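Side-chain contacts in prolyl-ACP dehydrogenase (Oscillatoria sp., PDB 4IRN), which uses bound FAD to oxidise a prolyl group carried on an acyl carrier protein, a step in the biosynthesis of the cyanotoxin anatoxin-a: residues P89-A92 against R93-G96; Q97-I101 against L102-Y106; V288-M291 against E292-E296; W364-S367 against C368-A371. All coordinates share one frame; numbering follows the deposited sequence.

Contact 1: P89-A92 against R93-G96; sequences PIPA and RYGG
P91 O accepts two backbone bonds, from Y94 N at 3.1 Å and from G96 N at 3.2 Å; the two donors come in over opposite faces of the carbonyl plane, neither lying in it. A third bond, from G95 N to A92 O at 3.0 Å, closes an overlapping turn one residue on, and G95 takes a positive phi of 75° as the chain swings round to G96. There the backbone of G96 comes close to I90, its CA making a CH...O contact of 3.3 Å with I90 O. The result is two overlapping i to i+3 turns in a loop of the N-terminal domain of the acyl-CoA dehydrogenase fold.

On the packed side, the pyrrolidine ring of P91 meets the Y94 ring at its edge, near the ring plane, with P91 CG 3.7 Å from Y94 CD2. Y94 CG lies anti to its carbonyl carbon (chi1 -53°), which sets the ring against P91, crossing it at a slant. I90 adds a branch methyl, CG2, against Y94 CB at 4.0 Å, the two side chains running nearly at right angles.

The exposed surface of A92 and R93 is looser, and the extended arginine leads away from P89-A92. The A92 end is nevertheless pinned, its backbone N bonding to E98.

The loop runs between helices 74-83 and 101-114. Its apolar side chains lie on two neighbouring helices: P91 meets L136 of helix 118-138, while I90 and Y94 reach C152 and L148 of helix 141-153.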
loop_
_atom_site.group_PDB
_atom_site.type_symbol
_atom_site.label_atom_id
_atom_site.label_comp_id
_atom_site.label_asym_id
_atom_site.label_seq_id
_atom_site.Cartn_x
_atom_site.Cartn_y
_atom_site.Cartn_z
ATOM N N PRO A 89 -31.234 -19.396 -7.937
ATOM C CA PRO A 89 -31.900 -18.154 -8.361
ATOM C C PRO A 89 -32.992 -18.371 -9.427
ATOM O O PRO A 89 -33.591 -17.406 -9.893
ATOM C CB PRO A 89 -30.737 -17.320 -8.907
ATOM C CG PRO A 89 -29.712 -18.308 -9.342
ATOM C CD PRO A 89 -30.044 -19.657 -8.776
ATOM N N ILE A 90 -33.224 -19.632 -9.833
ATOM C CA ILE A 90 -34.179 -20.025 -10.881
ATOM C C ILE A 90 -35.582 -20.268 -10.305
ATOM O O ILE A 90 -35.699 -20.974 -9.293
ATOM C CB ILE A 90 -33.664 -21.275 -11.676
ATOM C CG1 ILE A 90 -32.140 -21.208 -12.001
ATOM C CG2 ILE A 90 -34.507 -21.581 -12.924
ATOM C CD1 ILE A 90 -31.619 -19.990 -12.845
ATOM N N PRO A 91 -36.658 -19.723 -10.940
ATOM C CA PRO A 91 -38.014 -19.994 -10.425
ATOM C C PRO A 91 -38.376 -21.473 -10.531
ATOM O O PRO A 91 -37.912 -22.167 -11.433
ATOM C CB PRO A 91 -38.933 -19.103 -11.269
ATOM C CG PRO A 91 -38.104 -18.552 -12.350
ATOM C CD PRO A 91 -36.676 -18.864 -12.141
ATOM N N ALA A 92 -39.171 -21.954 -9.567
ATOM C CA ALA A 92 -39.621 -23.340 -9.442
ATOM C C ALA A 92 -40.349 -23.876 -10.688
ATOM O O ALA A 92 -40.332 -25.081 -10.916
ATOM C CB ALA A 92 -40.481 -23.498 -8.201
ATOM N N ARG A 93 -40.923 -22.970 -11.518
ATOM C CA ARG A 93 -41.621 -23.233 -12.785
ATOM C C ARG A 93 -40.707 -23.976 -13.780
ATOM O O ARG A 93 -41.197 -24.801 -14.564
ATOM C CB ARG A 93 -42.066 -21.887 -13.411
ATOM C CG ARG A 93 -42.913 -22.014 -14.674
ATOM C CD ARG A 93 -43.086 -20.701 -15.392
ATOM N NE ARG A 93 -43.898 -20.858 -16.601
ATOM C CZ ARG A 93 -45.218 -20.703 -16.641
ATOM N NH1 ARG A 93 -45.892 -20.400 -15.539
ATOM N NH2 ARG A 93 -45.873 -20.852 -17.785
ATOM N N TYR A 94 -39.385 -23.627 -13.768
ATOM C CA TYR A 94 -38.330 -24.164 -14.626
ATOM C C TYR A 94 -37.477 -25.177 -13.853
ATOM O O TYR A 94 -36.321 -25.420 -14.204
ATOM C CB TYR A 94 -37.479 -23.012 -15.216
ATOM C CG TYR A 94 -38.288 -21.934 -15.913
ATOM C CD1 TYR A 94 -38.963 -22.196 -17.103
ATOM C CD2 TYR A 94 -38.348 -20.641 -15.405
ATOM C CE1 TYR A 94 -39.723 -21.214 -17.737
ATOM C CE2 TYR A 94 -39.101 -19.648 -16.035
ATOM C CZ TYR A 94 -39.789 -19.940 -17.198
ATOM O OH TYR A 94 -40.541 -18.971 -17.815
ATOM N N GLY A 95 -38.076 -25.781 -12.826
ATOM C CA GLY A 95 -37.424 -26.767 -11.969
ATOM C C GLY A 95 -36.426 -26.208 -10.964
ATOM O O GLY A 95 -35.636 -26.953 -10.387
ATOM N N GLY A 96 -36.457 -24.896 -10.746
ATOM C CA GLY A 96 -35.562 -24.215 -9.820
ATOM C C GLY A 96 -35.977 -24.282 -8.366
ATOM O O GLY A 96 -36.966 -24.937 -8.032
#

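Contact 2: Q97-I101 against L102-Y106; sequences QELDI and LTTAY
D100 and T103 meet at the start of helix 101-114, their side chains crossing at about a right angle, with D100 as the N-cap residue. Its CG sits between the backbone N and the carbonyl carbon (chi1 65°), which turns the carboxylate back over the first helical turn. T103 N then bonds to D100 OD2 at 3.2 Å, approaching from well above the carboxylate plane. On the other oxygen, T103 OG1 donates to D100 OD1 at 2.7 Å, on the syn side and 31° out of plane. One threonine thus holds both carboxylate oxygens, which fixes how the group is rotated. T103 OG1 also bonds to Q44 NE2.

The main-chain carbonyl of D100 is gripped twice by T104: T104 N lies in the carbonyl plane at 2.9 Å from D100 O, and T104 OG1 comes from above that plane at 2.7 Å from the same oxygen.

I101, the first residue of the helix, joins the contact mainly through its backbone, I101 O accepting from A105 N at 2.8 Å. Its CB turns away from 102-106, and the side chain packs on W278 and F282 of helix 268-282. Alongside, L102 packs on A340 and W341 of helix 316-344, and L99 on F47 of helix 42-58.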
loop_
_atom_site.group_PDB
_atom_site.type_symbol
_atom_site.label_atom_id
_atom_site.label_comp_id
_atom_site.label_asym_id
_atom_site.label_seq_id
_atom_site.Cartn_x
_atom_site.Cartn_y
_atom_site.Cartn_z
ATOM N N GLN A 97 -35.218 -23.588 -7.491
ATOM C CA GLN A 97 -35.462 -23.531 -6.046
ATOM C C GLN A 97 -36.214 -22.268 -5.682
ATOM O O GLN A 97 -36.901 -22.231 -4.660
ATOM C CB GLN A 97 -34.153 -23.588 -5.261
ATOM C CG GLN A 97 -33.425 -24.923 -5.327
ATOM C CD GLN A 97 -34.276 -26.145 -5.008
ATOM O OE1 GLN A 97 -34.249 -27.148 -5.737
ATOM N NE2 GLN A 97 -35.025 -26.111 -3.916
ATOM N N GLU A 98 -36.028 -21.231 -6.522
ATOM C CA GLU A 98 -36.652 -19.928 -6.448
ATOM C C GLU A 98 -36.301 -19.190 -5.177
ATOM O O GLU A 98 -37.188 -18.663 -4.520
ATOM C CB GLU A 98 -38.174 -20.064 -6.654
ATOM C CG GLU A 98 -38.937 -18.759 -6.827
ATOM C CD GLU A 98 -40.269 -18.859 -7.513
ATOM O OE1 GLU A 98 -40.642 -19.955 -7.972
ATOM O OE2 GLU A 98 -40.945 -17.821 -7.629
ATOM N N LEU A 99 -35.013 -19.132 -4.816
ATOM C CA LEU A 99 -34.611 -18.402 -3.609
ATOM C C LEU A 99 -34.452 -16.943 -3.912
ATOM O O LEU A 99 -34.195 -16.556 -5.041
ATOM C CB LEU A 99 -33.273 -18.890 -3.001
ATOM C CG LEU A 99 -33.087 -20.339 -2.591
ATOM C CD1 LEU A 99 -31.744 -20.518 -1.955
ATOM C CD2 LEU A 99 -34.159 -20.769 -1.616
ATOM N N ASP A 100 -34.562 -16.125 -2.886
ATOM C CA ASP A 100 -34.292 -14.711 -3.041
ATOM C C ASP A 100 -32.763 -14.547 -3.105
ATOM O O ASP A 100 -32.032 -15.398 -2.580
ATOM C CB ASP A 100 -34.923 -13.875 -1.922
ATOM C CG ASP A 100 -34.371 -14.143 -0.546
ATOM O OD1 ASP A 100 -34.841 -15.112 0.106
ATOM O OD2 ASP A 100 -33.482 -13.377 -0.107
ATOM N N ILE A 101 -32.291 -13.501 -3.798
ATOM C CA ILE A 101 -30.868 -13.219 -4.028
ATOM C C ILE A 101 -30.041 -13.159 -2.749
ATOM O O ILE A 101 -28.976 -13.782 -2.693
ATOM C CB ILE A 101 -30.656 -11.970 -4.926
ATOM C CG1 ILE A 101 -31.555 -11.987 -6.193
ATOM C CG2 ILE A 101 -29.188 -11.784 -5.284
ATOM C CD1 ILE A 101 -31.480 -13.227 -7.143
ATOM N N LEU A 102 -30.532 -12.435 -1.721
ATOM C CA LEU A 102 -29.835 -12.320 -0.433
ATOM C C LEU A 102 -29.583 -13.683 0.233
ATOM O O LEU A 102 -28.487 -13.909 0.745
ATOM C CB LEU A 102 -30.534 -11.334 0.508
ATOM C CG LEU A 102 -30.266 -9.857 0.190
ATOM C CD1 LEU A 102 -31.479 -8.989 0.506
ATOM C CD2 LEU A 102 -28.987 -9.346 0.878
ATOM N N THR A 103 -30.564 -14.607 0.144
ATOM C CA THR A 103 -30.451 -15.973 0.659
ATOM C C THR A 103 -29.465 -16.754 -0.213
ATOM O O THR A 103 -28.633 -17.481 0.328
ATOM C CB THR A 103 -31.835 -16.643 0.753
ATOM O OG1 THR A 103 -32.691 -15.830 1.554
ATOM C CG2 THR A 103 -31.773 -18.053 1.352
ATOM N N THR A 104 -29.554 -16.590 -1.553
ATOM C CA THR A 104 -28.683 -17.243 -2.542
ATOM C C THR A 104 -27.208 -16.880 -2.271
ATOM O O THR A 104 -26.374 -17.782 -2.204
ATOM C CB THR A 104 -29.142 -16.908 -3.981
ATOM O OG1 THR A 104 -30.549 -17.095 -4.104
ATOM C CG2 THR A 104 -28.431 -17.730 -5.038
ATOM N N ALA A 105 -26.913 -15.575 -2.054
ATOM C CA ALA A 105 -25.573 -15.056 -1.764
ATOM C C ALA A 105 -25.038 -15.585 -0.431
ATOM O O ALA A 105 -23.872 -15.975 -0.348
ATOM C CB ALA A 105 -25.585 -13.532 -1.766
ATOM N N TYR A 106 -25.904 -15.621 0.600
ATOM C CA TYR A 106 -25.582 -16.130 1.937
ATOM C C TYR A 106 -25.230 -17.630 1.886
ATOM O O TYR A 106 -24.242 -18.048 2.489
ATOM C CB TYR A 106 -26.760 -15.873 2.890
ATOM C CG TYR A 106 -26.430 -16.009 4.363
ATOM C CD1 TYR A 106 -25.368 -15.306 4.932
ATOM C CD2 TYR A 106 -27.236 -16.769 5.209
ATOM C CE1 TYR A 106 -25.099 -15.385 6.298
ATOM C CE2 TYR A 106 -26.969 -16.866 6.575
ATOM C CZ TYR A 106 -25.903 -16.168 7.116
ATOM O OH TYR A 106 -25.636 -16.264 8.458
#

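Contact 3: V288-M291 against E292-E296; sequences VGTM and ERLLE
T290 and R293 lie side by side on helix 285-304, part of the C-terminal helical bundle of the acyl-CoA dehydrogenase fold, and point the same way. R293 starts out extended, then bends at chi3 (68°), which folds the guanidinium back along the helix until T290 CA lies over one of its faces. In T290, OG1 lies beside the backbone N (chi1 -54°), where it bonds to A286 O one turn earlier; this puts CG2 anti to that N, with T290 CG2 3.7 Å from R293 NH2.

The guanidinium is held firmly from outside: NH1 donates to the carbonyls of G112 and Y113, while NH2 forms a salt bridge with E389. Several partners of different kinds thus fix its orientation, and the salt bridge balances its charge.

L294 N donates to T290 O at 3.0 Å. M291 packs on W364 through CG, and its bend at chi3 places CE near S367, while E292 extends its chain to put OE1 on Q109.

One water closes the T290-R293 pair: lying in the guanidinium plane at its edge, it accepts from R293 NH2 at 2.9 Å and bonds T290 OG1, also at 2.9 Å.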
loop_
_atom_site.group_PDB
_atom_site.type_symbol
_atom_site.label_atom_id
_atom_site.label_comp_id
_atom_site.label_asym_id
_atom_site.label_seq_id
_atom_site.Cartn_x
_atom_site.Cartn_y
_atom_site.Cartn_z
ATOM N N VAL A 288 -15.789 -15.202 -0.501
ATOM C CA VAL A 288 -15.987 -14.561 0.806
ATOM C C VAL A 288 -15.997 -15.662 1.887
ATOM O O VAL A 288 -15.420 -15.468 2.964
ATOM C CB VAL A 288 -17.264 -13.661 0.839
ATOM C CG1 VAL A 288 -17.396 -12.922 2.168
ATOM C CG2 VAL A 288 -17.262 -12.660 -0.319
ATOM N N GLY A 289 -16.605 -16.811 1.559
ATOM C CA GLY A 289 -16.674 -17.988 2.424
ATOM C C GLY A 289 -15.315 -18.619 2.637
ATOM O O GLY A 289 -14.973 -18.991 3.764
ATOM N N THR A 290 -14.515 -18.701 1.547
ATOM C CA THR A 290 -13.139 -19.211 1.530
ATOM C C THR A 290 -12.261 -18.319 2.424
ATOM O O THR A 290 -11.442 -18.834 3.188
ATOM C CB THR A 290 -12.621 -19.261 0.083
ATOM O OG1 THR A 290 -13.530 -20.021 -0.719
ATOM C CG2 THR A 290 -11.209 -19.824 -0.031
ATOM N N MET A 291 -12.465 -16.987 2.341
ATOM C CA MET A 291 -11.759 -15.987 3.129
ATOM C C MET A 291 -12.046 -16.179 4.619
ATOM O O MET A 291 -11.128 -16.032 5.433
ATOM C CB MET A 291 -12.158 -14.573 2.687
ATOM C CG MET A 291 -11.603 -14.167 1.319
ATOM S SD MET A 291 -12.268 -12.600 0.696
ATOM C CE MET A 291 -11.433 -11.468 1.756
ATOM N N GLU A 292 -13.307 -16.539 4.970
ATOM C CA GLU A 292 -13.724 -16.816 6.346
ATOM C C GLU A 292 -13.023 -18.081 6.860
ATOM O O GLU A 292 -12.585 -18.092 8.010
ATOM C CB GLU A 292 -15.252 -16.959 6.447
ATOM C CG GLU A 292 -15.799 -16.846 7.864
ATOM C CD GLU A 292 -17.310 -16.916 7.994
ATOM O OE1 GLU A 292 -18.003 -16.059 7.396
ATOM O OE2 GLU A 292 -17.800 -17.811 8.720
ATOM N N ARG A 293 -12.897 -19.126 6.001
ATOM C CA ARG A 293 -12.224 -20.382 6.351
ATOM C C ARG A 293 -10.735 -20.168 6.636
ATOM O O ARG A 293 -10.247 -20.658 7.656
ATOM C CB ARG A 293 -12.436 -21.485 5.290
ATOM C CG ARG A 293 -11.805 -22.840 5.691
ATOM C CD ARG A 293 -12.048 -23.962 4.705
ATOM N NE ARG A 293 -11.344 -23.755 3.445
ATOM C CZ ARG A 293 -11.939 -23.466 2.295
ATOM N NH1 ARG A 293 -13.259 -23.360 2.231
ATOM N NH2 ARG A 293 -11.219 -23.287 1.197
ATOM N N LEU A 294 -10.040 -19.423 5.769
ATOM C CA LEU A 294 -8.614 -19.109 5.933
ATOM C C LEU A 294 -8.321 -18.232 7.132
ATOM O O LEU A 294 -7.252 -18.350 7.701
ATOM C CB LEU A 294 -8.004 -18.484 4.669
ATOM C CG LEU A 294 -8.189 -19.208 3.320
ATOM C CD1 LEU A 294 -7.627 -18.364 2.201
ATOM C CD2 LEU A 294 -7.574 -20.606 3.326
ATOM N N LEU A 295 -9.255 -17.350 7.514
ATOM C CA LEU A 295 -9.091 -16.497 8.695
ATOM C C LEU A 295 -9.098 -17.353 9.959
ATOM O O LEU A 295 -8.178 -17.224 10.773
ATOM C CB LEU A 295 -10.167 -15.374 8.765
ATOM C CG LEU A 295 -10.220 -14.478 10.032
ATOM C CD1 LEU A 295 -8.874 -13.795 10.327
ATOM C CD2 LEU A 295 -11.304 -13.443 9.899
ATOM N N GLU A 296 -10.114 -18.238 10.106
ATOM C CA GLU A 296 -10.247 -19.119 11.268
ATOM C C GLU A 296 -9.081 -20.123 11.349
ATOM O O GLU A 296 -8.603 -20.437 12.445
ATOM C CB GLU A 296 -11.601 -19.857 11.293
ATOM C CG GLU A 296 -12.867 -19.010 11.245
ATOM C CD GLU A 296 -14.183 -19.776 11.219
ATOM O OE1 GLU A 296 -14.165 -21.019 11.084
ATOM O OE2 GLU A 296 -15.244 -19.114 11.256
HETATM O O HOH W 1 -12.966 -22.821 -1.105
#

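Contact 4: W364-S367 against C368-A371; sequences WVQS and CLEA
E370 OE2 is held by two groups: a salt bridge from R328 on helix 316-344 and, one turn back on its own helix, a weak bond from Q366 NE2 at 3.4 Å. The glutamine gets there by bending at chi2 (52°), which folds its amide back along helix 350-375 of the C-terminal helical domain, where the E370 side chain is about 10 Å from a bound FAD. The amide plane of Q366 stands 70° from the carboxylate of E370, so the two flat groups are steeply turned rather than face to face. The aliphatic part of E370 lies near the Q366 carbonyl. Also against the Q366 amide is L369, where L369 CD2 is 3.9 Å from Q366 NE2.

Round the helix the character changes. C368 SG meets the five-membered ring of W364 in a sulfur-aromatic contact, 4.2 Å from the ring centroid and oblique to its plane. With CG anti to the backbone N (chi1 -166°) and chi2 at 17°, the CD1-NE1 side is turned to the sulfur, W364 NE1 lying 3.7 Å from C368 SG. S367 OG bonds to R328 and to A363 O, while L369 packs on K397 of the second subunit.

The chemistry separates by face: sulfur and indole lie mostly among apolar side chains of helices 285-304 and 386-395, whereas R328 gathers the polar ends of S367 and E370. That arginine would be expected to keep E370 ionised.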
loop_
_atom_site.group_PDB
_atom_site.type_symbol
_atom_site.label_atom_id
_atom_site.label_comp_id
_atom_site.label_asym_id
_atom_site.label_seq_id
_atom_site.Cartn_x
_atom_site.Cartn_y
_atom_site.Cartn_z
ATOM N N TRP A 364 -9.164 -11.220 -1.667
ATOM C CA TRP A 364 -8.939 -12.658 -1.661
ATOM C C TRP A 364 -7.465 -13.022 -1.859
ATOM O O TRP A 364 -6.944 -13.829 -1.095
ATOM C CB TRP A 364 -9.825 -13.356 -2.710
ATOM C CG TRP A 364 -9.919 -14.853 -2.566
ATOM C CD1 TRP A 364 -9.595 -15.604 -1.467
ATOM C CD2 TRP A 364 -10.397 -15.772 -3.552
ATOM N NE1 TRP A 364 -9.813 -16.937 -1.722
ATOM C CE2 TRP A 364 -10.311 -17.070 -2.991
ATOM C CE3 TRP A 364 -10.868 -15.630 -4.870
ATOM C CZ2 TRP A 364 -10.695 -18.216 -3.695
ATOM C CZ3 TRP A 364 -11.256 -16.765 -5.567
ATOM C CH2 TRP A 364 -11.180 -18.039 -4.977
ATOM N N VAL A 365 -6.804 -12.418 -2.861
ATOM C CA VAL A 365 -5.391 -12.658 -3.191
ATOM C C VAL A 365 -4.500 -12.270 -2.017
ATOM O O VAL A 365 -3.647 -13.049 -1.605
ATOM C CB VAL A 365 -4.992 -11.937 -4.516
ATOM C CG1 VAL A 365 -3.482 -11.867 -4.696
ATOM C CG2 VAL A 365 -5.639 -12.603 -5.722
ATOM N N GLN A 366 -4.743 -11.080 -1.462
ATOM C CA GLN A 366 -4.019 -10.510 -0.340
ATOM C C GLN A 366 -4.137 -11.347 0.918
ATOM O O GLN A 366 -3.116 -11.607 1.554
ATOM C CB GLN A 366 -4.442 -9.048 -0.119
ATOM C CG GLN A 366 -3.517 -8.236 0.790
ATOM C CD GLN A 366 -2.060 -8.261 0.425
ATOM O OE1 GLN A 366 -1.668 -7.904 -0.693
ATOM N NE2 GLN A 366 -1.229 -8.648 1.391
ATOM N N SER A 367 -5.363 -11.792 1.267
ATOM C CA SER A 367 -5.622 -12.628 2.446
ATOM C C SER A 367 -4.970 -14.007 2.320
ATOM O O SER A 367 -4.467 -14.534 3.316
ATOM C CB SER A 367 -7.115 -12.753 2.711
ATOM O OG SER A 367 -7.680 -11.500 3.053
ATOM N N CYS A 368 -4.936 -14.566 1.094
ATOM C CA CYS A 368 -4.294 -15.851 0.787
ATOM C C CYS A 368 -2.792 -15.750 1.012
ATOM O O CYS A 368 -2.197 -16.635 1.621
ATOM C CB CYS A 368 -4.604 -16.287 -0.638
ATOM S SG CYS A 368 -6.262 -16.975 -0.858
ATOM N N LEU A 369 -2.192 -14.654 0.522
ATOM C CA LEU A 369 -0.770 -14.346 0.642
ATOM C C LEU A 369 -0.368 -14.257 2.127
ATOM O O LEU A 369 0.648 -14.826 2.519
ATOM C CB LEU A 369 -0.470 -13.030 -0.107
ATOM C CG LEU A 369 0.979 -12.532 -0.134
ATOM C CD1 LEU A 369 1.853 -13.423 -0.993
ATOM C CD2 LEU A 369 1.056 -11.089 -0.642
ATOM N N GLU A 370 -1.200 -13.588 2.942
ATOM C CA GLU A 370 -1.006 -13.397 4.379
ATOM C C GLU A 370 -1.155 -14.701 5.171
ATOM O O GLU A 370 -0.407 -14.909 6.126
ATOM C CB GLU A 370 -1.955 -12.325 4.914
ATOM C CG GLU A 370 -1.558 -10.918 4.506
ATOM C CD GLU A 370 -2.483 -9.794 4.935
ATOM O OE1 GLU A 370 -3.582 -10.081 5.460
ATOM O OE2 GLU A 370 -2.113 -8.618 4.722
ATOM N N ALA A 371 -2.096 -15.585 4.770
ATOM C CA ALA A 371 -2.301 -16.887 5.402
ATOM C C ALA A 371 -1.035 -17.740 5.248
ATOM O O ALA A 371 -0.631 -18.401 6.204
ATOM C CB ALA A 371 -3.486 -17.590 4.770
#

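Contacts 1 and 2 lie in the N-terminal helical domain and are only partly buried; contacts 3 and 4 are buried and belong to the C-terminal bundle. The first two are consecutive in the chain and meet where E98 OE1 takes the N-H of A92. Contacts 3 and 4 sit on different helices, 285-304 and 350-375, which pack directly, T290 and M291 against W364 and L294 against C368. Where the chain turns or a helix starts, backbone carbonyls and a capping carboxylate do the work. Within the two long helices the backbone bonds are regular, and the differences lie in side chains, whose charged ends find their strongest partners on other parts of the chain.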